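Local atomic coordinates of chromosome replication initiation protein (Geobacillus kaustophilus, PDB entry 2VN2), a protein that probably acts in the primosome at the initiation of bacterial chromosome replication, the chain here being its N-terminal domain. Residues K26-G31 with K78-I83; E32-L37 with R73-K78; Q42-E47 with A58-V63. One frame throughout, in Å; residues are numbered along the deposited sequence.

Contact 1: residues K26-G31 with K78-I83; sequences KQLGLG and KGMIAI. With MG (magnesium ion), chain E.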
loop_
_atom_site.group_PDB
_atom_site.type_symbol
_atom_site.label_atom_id
_atom_site.label_comp_id
_atom_site.label_asym_id
_atom_site.label_seq_id
_atom_site.Cartn_x
_atom_site.Cartn_y
_atom_site.Cartn_z
ATOM N N LYS A 26 5.928 14.028 -13.072
ATOM C CA LYS A 26 5.919 15.091 -14.168
ATOM C C LYS A 26 7.249 15.809 -14.245
ATOM O O LYS A 26 7.856 15.886 -15.309
ATOM C CB LYS A 26 4.732 16.109 -14.046
ATOM C CG LYS A 26 4.952 17.455 -14.696
ATOM C CD LYS A 26 4.383 18.557 -13.785
ATOM C CE LYS A 26 4.099 19.845 -14.642
ATOM N NZ LYS A 26 3.159 20.928 -13.892
ATOM N N GLN A 27 7.709 16.278 -13.111
ATOM C CA GLN A 27 9.048 16.794 -13.013
ATOM C C GLN A 27 10.126 15.827 -13.477
ATOM O O GLN A 27 11.222 16.291 -13.748
ATOM C CB GLN A 27 9.364 17.241 -11.569
ATOM C CG GLN A 27 9.096 18.732 -11.249
ATOM C CD GLN A 27 8.892 19.100 -9.650
ATOM O OE1 GLN A 27 7.996 18.574 -8.915
ATOM N NE2 GLN A 27 9.783 20.006 -9.154
ATOM N N LEU A 28 9.897 14.499 -13.493
ATOM C CA LEU A 28 10.904 13.562 -14.041
ATOM C C LEU A 28 10.713 13.405 -15.532
ATOM O O LEU A 28 11.430 12.669 -16.126
ATOM C CB LEU A 28 10.824 12.168 -13.412
ATOM C CG LEU A 28 11.229 11.900 -11.933
ATOM C CD1 LEU A 28 10.867 10.491 -11.417
ATOM C CD2 LEU A 28 12.695 12.119 -11.728
ATOM N N GLY A 29 9.741 14.053 -16.165
ATOM C CA GLY A 29 9.528 13.817 -17.587
ATOM C C GLY A 29 8.644 12.640 -17.898
ATOM O O GLY A 29 8.589 12.193 -19.051
ATOM N N LEU A 30 7.910 12.131 -16.904
ATOM C CA LEU A 30 6.844 11.106 -17.179
ATOM C C LEU A 30 5.448 11.709 -17.454
ATOM O O LEU A 30 5.109 12.809 -16.981
ATOM C CB LEU A 30 6.788 10.047 -16.078
ATOM C CG LEU A 30 8.119 9.405 -15.796
ATOM C CD1 LEU A 30 8.147 8.463 -14.641
ATOM C CD2 LEU A 30 8.501 8.639 -17.080
ATOM N N GLY A 31 4.657 10.975 -18.219
ATOM C CA GLY A 31 3.254 11.270 -18.432
ATOM C C GLY A 31 2.426 10.373 -17.493
ATOM O O GLY A 31 2.951 9.386 -16.887
ATOM N N LYS A 78 14.634 6.930 -21.676
ATOM C CA LYS A 78 14.783 7.983 -20.625
ATOM C C LYS A 78 15.566 7.469 -19.408
ATOM O O LYS A 78 15.855 8.228 -18.562
ATOM C CB LYS A 78 13.436 8.569 -20.194
ATOM C CG LYS A 78 12.624 9.258 -21.293
ATOM C CD LYS A 78 11.093 9.093 -21.030
ATOM C CE LYS A 78 10.333 10.381 -21.216
ATOM N NZ LYS A 78 8.875 10.182 -21.142
ATOM N N GLY A 79 15.877 6.186 -19.291
ATOM C CA GLY A 79 16.611 5.659 -18.109
ATOM C C GLY A 79 15.757 5.652 -16.854
ATOM O O GLY A 79 16.260 5.704 -15.700
ATOM N N MET A 80 14.462 5.486 -17.057
ATOM C CA MET A 80 13.500 5.152 -15.941
ATOM C C MET A 80 13.385 3.712 -15.574
ATOM O O MET A 80 13.084 3.388 -14.457
ATOM C CB MET A 80 12.115 5.746 -16.211
ATOM C CG MET A 80 12.161 7.316 -16.346
ATOM S SD MET A 80 12.557 8.192 -14.871
ATOM C CE MET A 80 13.163 9.536 -15.840
ATOM N N ILE A 81 13.592 2.799 -16.488
ATOM C CA ILE A 81 13.550 1.353 -16.156
ATOM C C ILE A 81 14.804 0.749 -16.937
ATOM O O ILE A 81 15.275 1.416 -17.859
ATOM C CB ILE A 81 12.270 0.621 -16.623
ATOM C CG1 ILE A 81 12.107 0.645 -18.156
ATOM C CG2 ILE A 81 10.970 1.046 -15.836
ATOM C CD1 ILE A 81 11.065 -0.323 -18.711
ATOM N N ALA A 82 15.306 -0.447 -16.552
ATOM C CA ALA A 82 16.417 -1.107 -17.204
ATOM C C ALA A 82 16.034 -2.593 -17.272
ATOM O O ALA A 82 15.272 -3.046 -16.443
ATOM C CB ALA A 82 17.701 -0.925 -16.391
ATOM N N ILE A 83 16.611 -3.365 -18.186
ATOM C CA ILE A 83 16.529 -4.839 -18.170
ATOM C C ILE A 83 17.837 -5.360 -17.557
ATOM O O ILE A 83 18.919 -4.956 -17.955
ATOM C CB ILE A 83 16.237 -5.407 -19.607
ATOM C CG1 ILE A 83 15.034 -4.680 -20.260
ATOM C CG2 ILE A 83 16.038 -6.919 -19.609
ATOM C CD1 ILE A 83 14.896 -4.885 -21.768
HETATM MG MG MG E . 9.899 18.025 -7.479
#
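G29 lies opposite K78, their CA atoms 8.4 Å apart, and L28 faces M80 at slightly longer range. Neither backbone pairs with the other. Residues 26-31 form the connection into helix 32-45, whereas residues 78-83 form the exit from helix 65-77 into strand 82-83. With its partner strand 97-98, strand 82-83 makes a small antiparallel hairpin, consistent with the wing of a winged-helix domain. A type I turn runs from K26 to G29, closed by the bond from G29 N to K26 O, and G29 leaves it at positive phi. On the other side, G79 ends helix 65-77 in a Schellman motif, also at positive phi, so the chain turns toward the strand just after K78.

K78 makes the polar link. Its chain bends at chi2 and chi3 and carries NZ to G29 O at 2.9 Å. The ammonium approaches the oxygen with a C=O...N angle of 156°, tilted 21° from the carbonyl plane. E34 is the salt-bridge partner of the same nitrogen, which is thus shared between a backbone carbonyl and a carboxylate. M80 makes the apolar half of the contact: with CG beside its backbone N (chi1 -60°), it slides past L30 in the opposite direction, its CG 4.0 Å from L30 CD2. L102 of helix 100-116 touches both L28 and M80, while L75 of helix 65-77 backs L30.

Within the turn, Q27 joins H24, H109 and Q113 around the magnesium ion, so the turn links this packing to helix 100-116. The methyl end of M80 reaches the turn at L28, its CE 3.6 Å from L28 O and 4.3 Å from L28 CB.

Contact 2: residues E32-L37 with R73-K78; sequences EGELVL and RRLLQK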
loop_
_atom_site.group_PDB
_atom_site.type_symbol
_atom_site.label_atom_id
_atom_site.label_comp_id
_atom_site.label_asym_id
_atom_site.label_seq_id
_atom_site.Cartn_x
_atom_site.Cartn_y
_atom_site.Cartn_z
ATOM N N GLU A 32 1.136 10.688 -17.394
ATOM C CA GLU A 32 0.201 9.825 -16.679
ATOM C C GLU A 32 0.204 8.434 -17.266
ATOM O O GLU A 32 0.073 7.424 -16.512
ATOM C CB GLU A 32 -1.237 10.443 -16.724
ATOM C CG GLU A 32 -1.437 11.621 -15.787
ATOM C CD GLU A 32 -0.654 12.899 -16.211
ATOM O OE1 GLU A 32 -0.539 13.093 -17.424
ATOM O OE2 GLU A 32 -0.242 13.751 -15.371
ATOM N N GLY A 33 0.232 8.322 -18.619
ATOM C CA GLY A 33 0.231 6.953 -19.177
ATOM C C GLY A 33 1.416 6.064 -18.806
ATOM O O GLY A 33 1.265 4.835 -18.621
ATOM N N GLU A 34 2.615 6.649 -18.716
ATOM C CA GLU A 34 3.836 5.997 -18.264
ATOM C C GLU A 34 3.695 5.664 -16.834
ATOM O O GLU A 34 4.146 4.597 -16.435
ATOM C CB GLU A 34 5.091 6.927 -18.475
ATOM C CG GLU A 34 5.391 7.137 -19.999
ATOM C CD GLU A 34 6.389 8.254 -20.248
ATOM O OE1 GLU A 34 6.142 9.423 -19.839
ATOM O OE2 GLU A 34 7.421 7.960 -20.914
ATOM N N LEU A 35 3.184 6.592 -16.007
ATOM C CA LEU A 35 3.000 6.258 -14.590
ATOM C C LEU A 35 2.126 4.964 -14.455
ATOM O O LEU A 35 2.592 3.931 -13.908
ATOM C CB LEU A 35 2.479 7.463 -13.770
ATOM C CG LEU A 35 2.429 7.054 -12.305
ATOM C CD1 LEU A 35 3.830 7.096 -11.650
ATOM C CD2 LEU A 35 1.586 8.064 -11.599
ATOM N N VAL A 36 0.900 4.981 -15.017
ATOM C CA VAL A 36 0.047 3.834 -14.946
ATOM C C VAL A 36 0.776 2.606 -15.551
ATOM O O VAL A 36 0.614 1.496 -15.075
ATOM C CB VAL A 36 -1.313 4.117 -15.603
ATOM C CG1 VAL A 36 -2.299 2.783 -15.476
ATOM C CG2 VAL A 36 -1.969 5.334 -14.973
ATOM N N LEU A 37 1.584 2.788 -16.622
ATOM C CA LEU A 37 2.277 1.608 -17.200
ATOM C C LEU A 37 3.210 0.992 -16.126
ATOM O O LEU A 37 3.249 -0.226 -15.946
ATOM C CB LEU A 37 3.039 1.926 -18.536
ATOM C CG LEU A 37 3.846 0.739 -19.172
ATOM C CD1 LEU A 37 4.221 1.059 -20.545
ATOM C CD2 LEU A 37 5.204 0.561 -18.423
ATOM N N ARG A 73 9.978 0.955 -24.627
ATOM C CA ARG A 73 11.141 1.537 -25.331
ATOM C C ARG A 73 11.531 2.975 -24.870
ATOM O O ARG A 73 12.693 3.211 -24.544
ATOM C CB ARG A 73 10.903 1.451 -26.860
ATOM C CG ARG A 73 12.138 1.648 -27.724
ATOM C CD ARG A 73 12.007 1.119 -29.248
ATOM N NE ARG A 73 11.384 -0.233 -29.454
ATOM C CZ ARG A 73 10.534 -0.514 -30.460
ATOM N NH1 ARG A 73 9.988 -1.737 -30.626
ATOM N NH2 ARG A 73 10.214 0.461 -31.316
ATOM N N ARG A 74 10.578 3.913 -24.850
ATOM C CA ARG A 74 10.852 5.319 -24.407
ATOM C C ARG A 74 11.256 5.396 -22.910
ATOM O O ARG A 74 12.105 6.224 -22.544
ATOM C CB ARG A 74 9.667 6.298 -24.781
ATOM C CG ARG A 74 9.778 7.787 -24.221
ATOM C CD ARG A 74 9.650 9.018 -25.343
ATOM N NE ARG A 74 9.663 10.467 -24.854
ATOM C CZ ARG A 74 8.602 11.294 -24.675
ATOM N NH1 ARG A 74 7.363 10.882 -24.917
ATOM N NH2 ARG A 74 8.786 12.533 -24.199
ATOM N N LEU A 75 10.673 4.543 -22.049
ATOM C CA LEU A 75 11.118 4.481 -20.630
ATOM C C LEU A 75 12.592 3.937 -20.495
ATOM O O LEU A 75 13.314 4.407 -19.588
ATOM C CB LEU A 75 10.196 3.569 -19.763
ATOM C CG LEU A 75 8.789 4.158 -19.486
ATOM C CD1 LEU A 75 7.923 3.056 -18.889
ATOM C CD2 LEU A 75 8.881 5.351 -18.532
ATOM N N LEU A 76 12.951 2.908 -21.299
ATOM C CA LEU A 76 14.349 2.352 -21.381
ATOM C C LEU A 76 15.282 3.460 -21.781
ATOM O O LEU A 76 16.330 3.714 -21.120
ATOM C CB LEU A 76 14.506 1.154 -22.395
ATOM C CG LEU A 76 13.890 -0.168 -21.917
ATOM C CD1 LEU A 76 13.609 -1.192 -22.980
ATOM C CD2 LEU A 76 14.588 -0.802 -20.721
ATOM N N GLN A 77 14.885 4.175 -22.819
ATOM C CA GLN A 77 15.700 5.352 -23.190
ATOM C C GLN A 77 15.748 6.519 -22.283
ATOM O O GLN A 77 16.817 7.054 -22.071
ATOM C CB GLN A 77 15.601 5.749 -24.674
ATOM C CG GLN A 77 14.640 6.740 -25.100
ATOM C CD GLN A 77 14.139 6.344 -26.529
ATOM O OE1 GLN A 77 14.647 5.356 -27.143
ATOM N NE2 GLN A 77 13.092 7.048 -27.018
ATOM N N LYS A 78 14.634 6.930 -21.676
ATOM C CA LYS A 78 14.783 7.983 -20.625
ATOM C C LYS A 78 15.566 7.469 -19.408
ATOM O O LYS A 78 15.855 8.228 -18.562
ATOM C CB LYS A 78 13.436 8.569 -20.194
ATOM C CG LYS A 78 12.624 9.258 -21.293
ATOM C CD LYS A 78 11.093 9.093 -21.030
ATOM C CE LYS A 78 10.333 10.381 -21.216
ATOM N NZ LYS A 78 8.875 10.182 -21.142
#
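E34 and K78 reach for each other from opposite directions, and L75 slides past E34 beside them. Keeping its CG beside the backbone N (chi1 -68°) and its chain extended beyond, E34 sends its carboxylate across to the last turn of the facing helix. K78 NZ meets OE2 of E34 at 2.7 Å on the syn lone pair, forming a salt bridge. E34 OE1 lies 3.1 Å from K78 NZ as well, but its hydrogen-bond partner is G31 N at the start of its own helix. In this bond the N-H of the N-cap residue G31 is given to the side chain of the N3 residue, one half of a capping-box pattern. R74 adds positive charge on the outer side: K78 NZ lies over the centre of its guanidinium, 3.7 Å above the plane. The buried carboxylate of E34 therefore sits near two cations, which would probably stabilise its charged form.

Helix 32-45 and helix 65-77 belong to the three-helix core of what is probably a winged-helix domain. The axes of the segments 32-37 and 73-77 cross almost at right angles (-93°), with a closest approach of 11.7 Å, a separation spanned by side chains. L75 points into the gap and divides its two branches between E34 and L37. One branch, CD2, packs along the E34 chain, 4.1 Å from CB of E34. The other, CD1, reaches 3.7 Å from CD2 of L37, which slides past in the reverse sense with its CG anti to the backbone N. L37 also leans on C68, M71 and V72 of helix 65-77. On another face of helix 32-45, L35 packs on V36 of the second subunit.

Contact 3: residues Q42-E47 with A58-V63; sequences QSFFEE and AERMTV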
loop_
_atom_site.group_PDB
_atom_site.type_symbol
_atom_site.label_atom_id
_atom_site.label_comp_id
_atom_site.label_asym_id
_atom_site.label_seq_id
_atom_site.Cartn_x
_atom_site.Cartn_y
_atom_site.Cartn_z
ATOM N N GLN A 42 4.598 -2.980 -12.000
ATOM C CA GLN A 42 4.760 -3.377 -10.570
ATOM C C GLN A 42 3.841 -4.565 -10.213
ATOM O O GLN A 42 4.229 -5.543 -9.588
ATOM C CB GLN A 42 4.484 -2.226 -9.621
ATOM C CG GLN A 42 4.779 -2.583 -8.146
ATOM C CD GLN A 42 4.234 -1.515 -7.182
ATOM O OE1 GLN A 42 4.058 -0.296 -7.563
ATOM N NE2 GLN A 42 3.889 -1.956 -5.920
ATOM N N SER A 43 2.617 -4.465 -10.690
ATOM C CA SER A 43 1.565 -5.432 -10.411
ATOM C C SER A 43 1.869 -6.846 -10.951
ATOM O O SER A 43 1.585 -7.843 -10.296
ATOM C CB SER A 43 0.283 -4.882 -11.052
ATOM O OG SER A 43 -0.807 -5.719 -10.782
ATOM N N PHE A 44 2.358 -6.917 -12.175
ATOM C CA PHE A 44 3.026 -8.116 -12.757
ATOM C C PHE A 44 4.221 -8.645 -11.929
ATOM O O PHE A 44 4.309 -9.857 -11.703
ATOM C CB PHE A 44 3.454 -7.858 -14.209
ATOM C CG PHE A 44 2.354 -8.043 -15.223
ATOM C CD1 PHE A 44 1.781 -9.282 -15.449
ATOM C CD2 PHE A 44 1.900 -6.990 -15.961
ATOM C CE1 PHE A 44 0.732 -9.442 -16.386
ATOM C CE2 PHE A 44 0.866 -7.125 -16.919
ATOM C CZ PHE A 44 0.292 -8.314 -17.126
ATOM N N PHE A 45 5.151 -7.774 -11.493
ATOM C CA PHE A 45 6.285 -8.214 -10.640
ATOM C C PHE A 45 5.736 -8.881 -9.366
ATOM O O PHE A 45 6.325 -9.805 -8.844
ATOM C CB PHE A 45 7.167 -7.044 -10.113
ATOM C CG PHE A 45 7.841 -6.220 -11.187
ATOM C CD1 PHE A 45 7.969 -6.714 -12.528
ATOM C CD2 PHE A 45 8.401 -4.995 -10.850
ATOM C CE1 PHE A 45 8.564 -5.997 -13.451
ATOM C CE2 PHE A 45 9.035 -4.262 -11.768
ATOM C CZ PHE A 45 9.113 -4.755 -13.072
ATOM N N GLU A 46 4.656 -8.321 -8.807
ATOM C CA GLU A 46 4.083 -8.836 -7.548
ATOM C C GLU A 46 3.271 -10.087 -7.716
ATOM O O GLU A 46 2.993 -10.712 -6.749
ATOM C CB GLU A 46 3.325 -7.791 -6.813
ATOM C CG GLU A 46 4.214 -6.766 -6.321
ATOM C CD GLU A 46 3.406 -5.761 -5.622
ATOM O OE1 GLU A 46 2.252 -6.145 -5.306
ATOM O OE2 GLU A 46 3.880 -4.595 -5.383
ATOM N N GLU A 47 2.985 -10.467 -8.950
ATOM C CA GLU A 47 2.435 -11.762 -9.328
ATOM C C GLU A 47 3.510 -12.745 -9.787
ATOM O O GLU A 47 3.155 -13.808 -10.291
ATOM C CB GLU A 47 1.548 -11.648 -10.565
ATOM C CG GLU A 47 0.147 -11.182 -10.437
ATOM C CD GLU A 47 -0.439 -11.091 -11.849
ATOM O OE1 GLU A 47 -1.359 -10.262 -12.128
ATOM O OE2 GLU A 47 0.095 -11.847 -12.729
ATOM N N ALA A 58 -0.499 -4.185 -22.323
ATOM C CA ALA A 58 -1.553 -3.366 -23.009
ATOM C C ALA A 58 -2.970 -3.803 -22.709
ATOM O O ALA A 58 -3.922 -3.020 -22.926
ATOM C CB ALA A 58 -1.359 -3.335 -24.537
ATOM N N GLU A 59 -3.105 -5.036 -22.202
ATOM C CA GLU A 59 -4.389 -5.742 -22.089
ATOM C C GLU A 59 -5.230 -5.013 -21.089
ATOM O O GLU A 59 -6.424 -4.949 -21.286
ATOM C CB GLU A 59 -4.224 -7.269 -21.742
ATOM C CG GLU A 59 -4.497 -7.751 -20.260
ATOM C CD GLU A 59 -3.798 -9.180 -19.849
ATOM O OE1 GLU A 59 -3.698 -10.069 -20.762
ATOM O OE2 GLU A 59 -3.357 -9.400 -18.651
ATOM N N ARG A 60 -4.619 -4.441 -20.036
ATOM C CA ARG A 60 -5.362 -3.647 -19.006
ATOM C C ARG A 60 -5.273 -2.129 -19.226
ATOM O O ARG A 60 -5.687 -1.375 -18.393
ATOM C CB ARG A 60 -4.972 -4.076 -17.554
ATOM C CG ARG A 60 -4.993 -5.662 -17.245
ATOM C CD ARG A 60 -4.678 -6.045 -15.709
ATOM N NE ARG A 60 -3.286 -6.439 -15.312
ATOM C CZ ARG A 60 -2.390 -5.836 -14.447
ATOM N NH1 ARG A 60 -2.569 -4.645 -13.766
ATOM N NH2 ARG A 60 -1.216 -6.490 -14.264
ATOM N N MET A 61 -4.750 -1.663 -20.369
ATOM C CA MET A 61 -4.582 -0.205 -20.604
ATOM C C MET A 61 -5.459 0.205 -21.802
ATOM O O MET A 61 -5.894 -0.662 -22.569
ATOM C CB MET A 61 -3.114 0.210 -20.913
ATOM C CG MET A 61 -2.096 -0.328 -20.131
ATOM S SD MET A 61 -0.372 0.368 -20.209
ATOM C CE MET A 61 -0.163 -1.222 -19.975
ATOM N N THR A 62 -5.651 1.500 -22.008
ATOM C CA THR A 62 -6.393 1.950 -23.180
ATOM C C THR A 62 -5.539 2.012 -24.473
ATOM O O THR A 62 -6.076 2.350 -25.552
ATOM C CB THR A 62 -6.945 3.345 -22.987
ATOM O OG1 THR A 62 -5.829 4.222 -22.817
ATOM C CG2 THR A 62 -7.960 3.416 -21.783
ATOM N N VAL A 63 -4.236 1.738 -24.382
ATOM C CA VAL A 63 -3.358 1.780 -25.521
ATOM C C VAL A 63 -3.121 0.374 -26.226
ATOM O O VAL A 63 -3.243 -0.662 -25.565
ATOM C CB VAL A 63 -2.004 2.451 -25.147
ATOM C CG1 VAL A 63 -2.286 3.851 -24.634
ATOM C CG2 VAL A 63 -1.289 1.699 -24.154
#
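The turn that follows helix 54-59, in the position of the turn of a helix-turn-helix, meets the C-terminal end of helix 32-45 through R60, F44 and S43. The family belongs to the helix-turn-helix clan, and the closing turn is marked by the bond from M61 N back to A58 O. R60, just beyond the helix, extends with CG beside its backbone N (chi1 -49°) and bends at chi3, which brings NH2 of its guanidinium over one face of the F44 ring. The fit is an off-centre cation-pi contact: CZ of R60 lies 4.7 Å from the F44 centroid, 27° off the ring normal. The two planes are inclined by 44°, so the approach is a tilted one, led by one nitrogen. NH2 of R60 comes nearest, 3.4 Å from CE2 of F44 and displaced toward the rim of the ring.

S43 lies one residue earlier on the helix, with its OG 3.6 Å from both NH1 and NH2 of R60, close but without a hydrogen bond. E47 adds negative charge nearby: its OE1 stands 4.3 Å from NH2 of R60, well out of the guanidinium plane, so the attraction is electrostatic and no N-H points at it.

L22 of the second subunit packs on both S43 and R60, placing this contact beside the subunit interface. V49 and P52 from the intervening loop, with E56 and L57 of helix 54-59, also touch the F44 side chain. E59 reaches the edge of the F44 ring near its plane, where OE2 of E59 is 4.1 Å from CZ of F44.

In the fold
Contacts 1, 2 and 3 are nested along the chain: 42-47 with 58-63 is innermost, 32-37 with 73-78 encloses it, and 26-31 with 78-83 encloses both. Contacts 1 and 2 are neighbours, their centres about 6 Å apart; they share K78, and L30 packs on L75 between them. Contact 3 shares helix 32-45 with contact 2, at about 13 Å between centres, and L37 touches M61. Contacts 1 and 3 lie about 17 Å apart between centres. Contacts 2 and 3 thus join helix 32-45 to the other two helices of the probable winged-helix core, contact 1 ties the loop before it to the chain leading into the wing, and all three border the second subunit.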